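Local coordinates for collectin placenta 1 (Mus musculus, PDB 2OX9), which binds the leukocyte cell-surface glycan Lewis(x) through its C-type carbohydrate-recognition domain, apparently in a calcium-dependent way, at residues Ala90-Asn95 with Trp115-Cys120. Sequence-based numbering, arbitrary orientation.
With CA (calcium ion), chain J; CA (calcium ion), chain I; GAL (beta-D-galactopyranose), chain E; FUC (alpha-L-fucopyranose), chain B.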
loop_
_atom_site.group_PDB
_atom_site.type_symbol
_atom_site.label_atom_id
_atom_site.label_comp_id
_atom_site.label_asym_id
_atom_site.label_seq_id
_atom_site.Cartn_x
_atom_site.Cartn_y
_atom_site.Cartn_z
ATOM N N ALA A 90 -0.505 14.601 7.662
ATOM C CA ALA A 90 0.240 15.331 8.682
ATOM C C ALA A 90 0.079 14.658 10.042
ATOM O O ALA A 90 -1.035 14.351 10.463
ATOM C CB ALA A 90 -0.251 16.780 8.749
ATOM N N GLY A 91 1.193 14.432 10.730
ATOM C CA GLY A 91 1.133 13.786 12.030
ATOM C C GLY A 91 1.477 12.311 11.937
ATOM O O GLY A 91 1.844 11.682 12.930
ATOM N N GLN A 92 1.347 11.757 10.736
ATOM C CA GLN A 92 1.665 10.353 10.492
ATOM C C GLN A 92 3.045 10.260 9.848
ATOM O O GLN A 92 3.481 11.198 9.186
ATOM C CB GLN A 92 0.628 9.733 9.558
ATOM C CG GLN A 92 -0.761 9.720 10.131
ATOM C CD GLN A 92 -0.784 9.169 11.538
ATOM O OE1 GLN A 92 -0.389 8.028 11.774
ATOM N NE2 GLN A 92 -1.245 9.983 12.486
ATOM N N PRO A 93 3.760 9.134 10.045
ATOM C CA PRO A 93 3.389 7.942 10.820
ATOM C C PRO A 93 3.545 8.193 12.316
ATOM O O PRO A 93 4.491 8.848 12.738
ATOM C CB PRO A 93 4.352 6.876 10.297
ATOM C CG PRO A 93 5.568 7.673 9.927
ATOM C CD PRO A 93 4.990 8.892 9.263
ATOM N N ASP A 94 2.620 7.677 13.118
ATOM C CA ASP A 94 2.695 7.913 14.556
ATOM C C ASP A 94 3.034 6.684 15.396
ATOM O O ASP A 94 3.203 6.795 16.611
ATOM C CB ASP A 94 1.383 8.536 15.049
ATOM C CG ASP A 94 0.181 7.638 14.819
ATOM O OD1 ASP A 94 0.333 6.583 14.169
ATOM O OD2 ASP A 94 -0.923 7.990 15.293
ATOM N N ASN A 95 3.128 5.522 14.752
ATOM C CA ASN A 95 3.459 4.267 15.435
ATOM C C ASN A 95 2.600 4.079 16.690
ATOM O O ASN A 95 3.092 3.687 17.746
ATOM C CB ASN A 95 4.947 4.267 15.810
ATOM C CG ASN A 95 5.539 2.867 15.873
ATOM O OD1 ASN A 95 5.336 2.050 14.971
ATOM N ND2 ASN A 95 6.290 2.591 16.932
ATOM N N TRP A 115 -1.355 8.821 3.274
ATOM C CA TRP A 115 -0.863 7.593 3.888
ATOM C C TRP A 115 -0.926 7.621 5.402
ATOM O O TRP A 115 -0.810 8.671 6.043
ATOM C CB TRP A 115 0.581 7.311 3.468
ATOM C CG TRP A 115 0.833 7.305 1.980
ATOM C CD1 TRP A 115 -0.092 7.435 0.984
ATOM C CD2 TRP A 115 2.103 7.172 1.333
ATOM N NE1 TRP A 115 0.521 7.392 -0.240
ATOM C CE2 TRP A 115 1.870 7.230 -0.057
ATOM C CE3 TRP A 115 3.418 7.009 1.794
ATOM C CZ2 TRP A 115 2.903 7.134 -0.994
ATOM C CZ3 TRP A 115 4.445 6.914 0.865
ATOM C CH2 TRP A 115 4.180 6.976 -0.517
ATOM N N ASN A 116 -1.122 6.444 5.966
ATOM C CA ASN A 116 -1.182 6.275 7.400
ATOM C C ASN A 116 -0.559 4.935 7.745
ATOM O O ASN A 116 -0.629 3.996 6.954
ATOM C CB ASN A 116 -2.619 6.295 7.886
ATOM C CG ASN A 116 -2.739 5.845 9.319
ATOM O OD1 ASN A 116 -2.053 6.367 10.197
ATOM N ND2 ASN A 116 -3.609 4.874 9.567
ATOM N N ASP A 117 0.062 4.848 8.917
ATOM C CA ASP A 117 0.658 3.596 9.344
ATOM C C ASP A 117 -0.361 2.867 10.211
ATOM O O ASP A 117 -0.997 3.475 11.078
ATOM C CB ASP A 117 1.975 3.858 10.102
ATOM C CG ASP A 117 1.816 4.836 11.265
ATOM O OD1 ASP A 117 0.915 5.699 11.223
ATOM O OD2 ASP A 117 2.617 4.751 12.223
ATOM N N PHE A 118 -0.554 1.579 9.936
ATOM C CA PHE A 118 -1.499 0.753 10.691
ATOM C C PHE A 118 -0.748 -0.415 11.331
ATOM O O PHE A 118 0.379 -0.728 10.942
ATOM C CB PHE A 118 -2.559 0.105 9.791
ATOM C CG PHE A 118 -3.371 1.063 8.969
ATOM C CD1 PHE A 118 -2.877 1.568 7.776
ATOM C CD2 PHE A 118 -4.674 1.384 9.347
ATOM C CE1 PHE A 118 -3.671 2.376 6.961
ATOM C CE2 PHE A 118 -5.472 2.190 8.542
ATOM C CZ PHE A 118 -4.968 2.686 7.345
ATOM N N GLN A 119 -1.399 -1.071 12.286
ATOM C CA GLN A 119 -0.829 -2.245 12.926
ATOM C C GLN A 119 -1.011 -3.248 11.792
ATOM O O GLN A 119 -2.042 -3.244 11.125
ATOM C CB GLN A 119 -1.664 -2.631 14.148
ATOM C CG GLN A 119 -0.918 -3.439 15.200
ATOM C CD GLN A 119 -1.703 -3.549 16.499
ATOM O OE1 GLN A 119 -2.099 -2.536 17.086
ATOM N NE2 GLN A 119 -1.938 -4.778 16.953
ATOM N N CYS A 120 -0.021 -4.092 11.543
ATOM C CA CYS A 120 -0.130 -5.013 10.422
ATOM C C CYS A 120 -1.237 -6.061 10.474
ATOM O O CYS A 120 -1.468 -6.756 9.486
ATOM C CB CYS A 120 1.216 -5.684 10.179
ATOM S SG CYS A 120 2.574 -4.499 9.901
HETATM CA CA CA J . -0.932 5.690 12.222
HETATM CA CA CA I . 6.402 1.689 12.785
HETATM C C1 GAL E . -6.197 6.147 13.576
HETATM C C2 GAL E . -5.160 5.515 12.653
HETATM C C3 GAL E . -3.969 4.994 13.461
HETATM C C4 GAL E . -3.415 6.085 14.383
HETATM C C5 GAL E . -4.544 6.709 15.219
HETATM C C6 GAL E . -4.066 7.887 16.048
HETATM O O2 GAL E . -5.754 4.441 11.943
HETATM O O3 GAL E . -2.951 4.575 12.569
HETATM O O4 GAL E . -2.781 7.086 13.606
HETATM O O5 GAL E . -5.595 7.196 14.354
HETATM O O6 GAL E . -5.021 8.236 17.040
HETATM C C1 FUC B . -7.573 10.340 12.596
HETATM C C2 FUC B . -6.898 11.538 13.276
HETATM C C3 FUC B . -5.510 11.147 13.777
HETATM C C4 FUC B . -4.683 10.567 12.630
HETATM C C5 FUC B . -5.422 9.380 12.009
HETATM C C6 FUC B . -4.689 8.810 10.803
HETATM O O2 FUC B . -7.686 11.974 14.374
HETATM O O3 FUC B . -4.860 12.284 14.321
HETATM O O4 FUC B . -4.469 11.565 11.643
HETATM O O5 FUC B . -6.736 9.794 11.564
HETATM O O HOH W 1 5.181 4.029 12.732
#
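Asp117 meets Asn95 and Asp94 through one carboxylate that serves both calcium and backbone. Its OD1 binds the sugar-site calcium at 2.1 Å, while OD2 accepts the backbone N of Asn95 at 2.7 Å on its syn lone pair; a weak bond runs from Asp94 N to Asp117 OD1. Asp117's chi1 of 54° folds the carboxylate back toward the main chain, which lets OD1 and its own carbonyl O chelate the ion. Asp94 OD1 lies 3.1 Å from Asp117 OD1, the two carboxylate planes 55° apart, a close approach that the calcium, bound by both, makes tolerable. Asn116 OD1 and the amide of Gln92 bind the same ion, their planes 66° apart; Glu104 completes its protein ligands. The CB of Pro93, which follows a cis peptide bond, packs against Asp117 CG at 3.4 Å. Asn116 ND2 donates a hydrogen bond to galactose O3 at 3.1 Å and stands over the centre of the Phe118 ring. A water joins Asp117 OD2 to a second calcium, which Asn95 OD1 binds together with Asp68, Glu72, Glu104 and Asp105. Gln92-Pro93-Asp94 is the QPD signature of galactose-type C-type lectins, paired here with Trp115-Asn116-Asp117, the WND motif. Because the ion binds galactose O3 and O4 as well as the protein oxygens, sugar binding should depend on calcium.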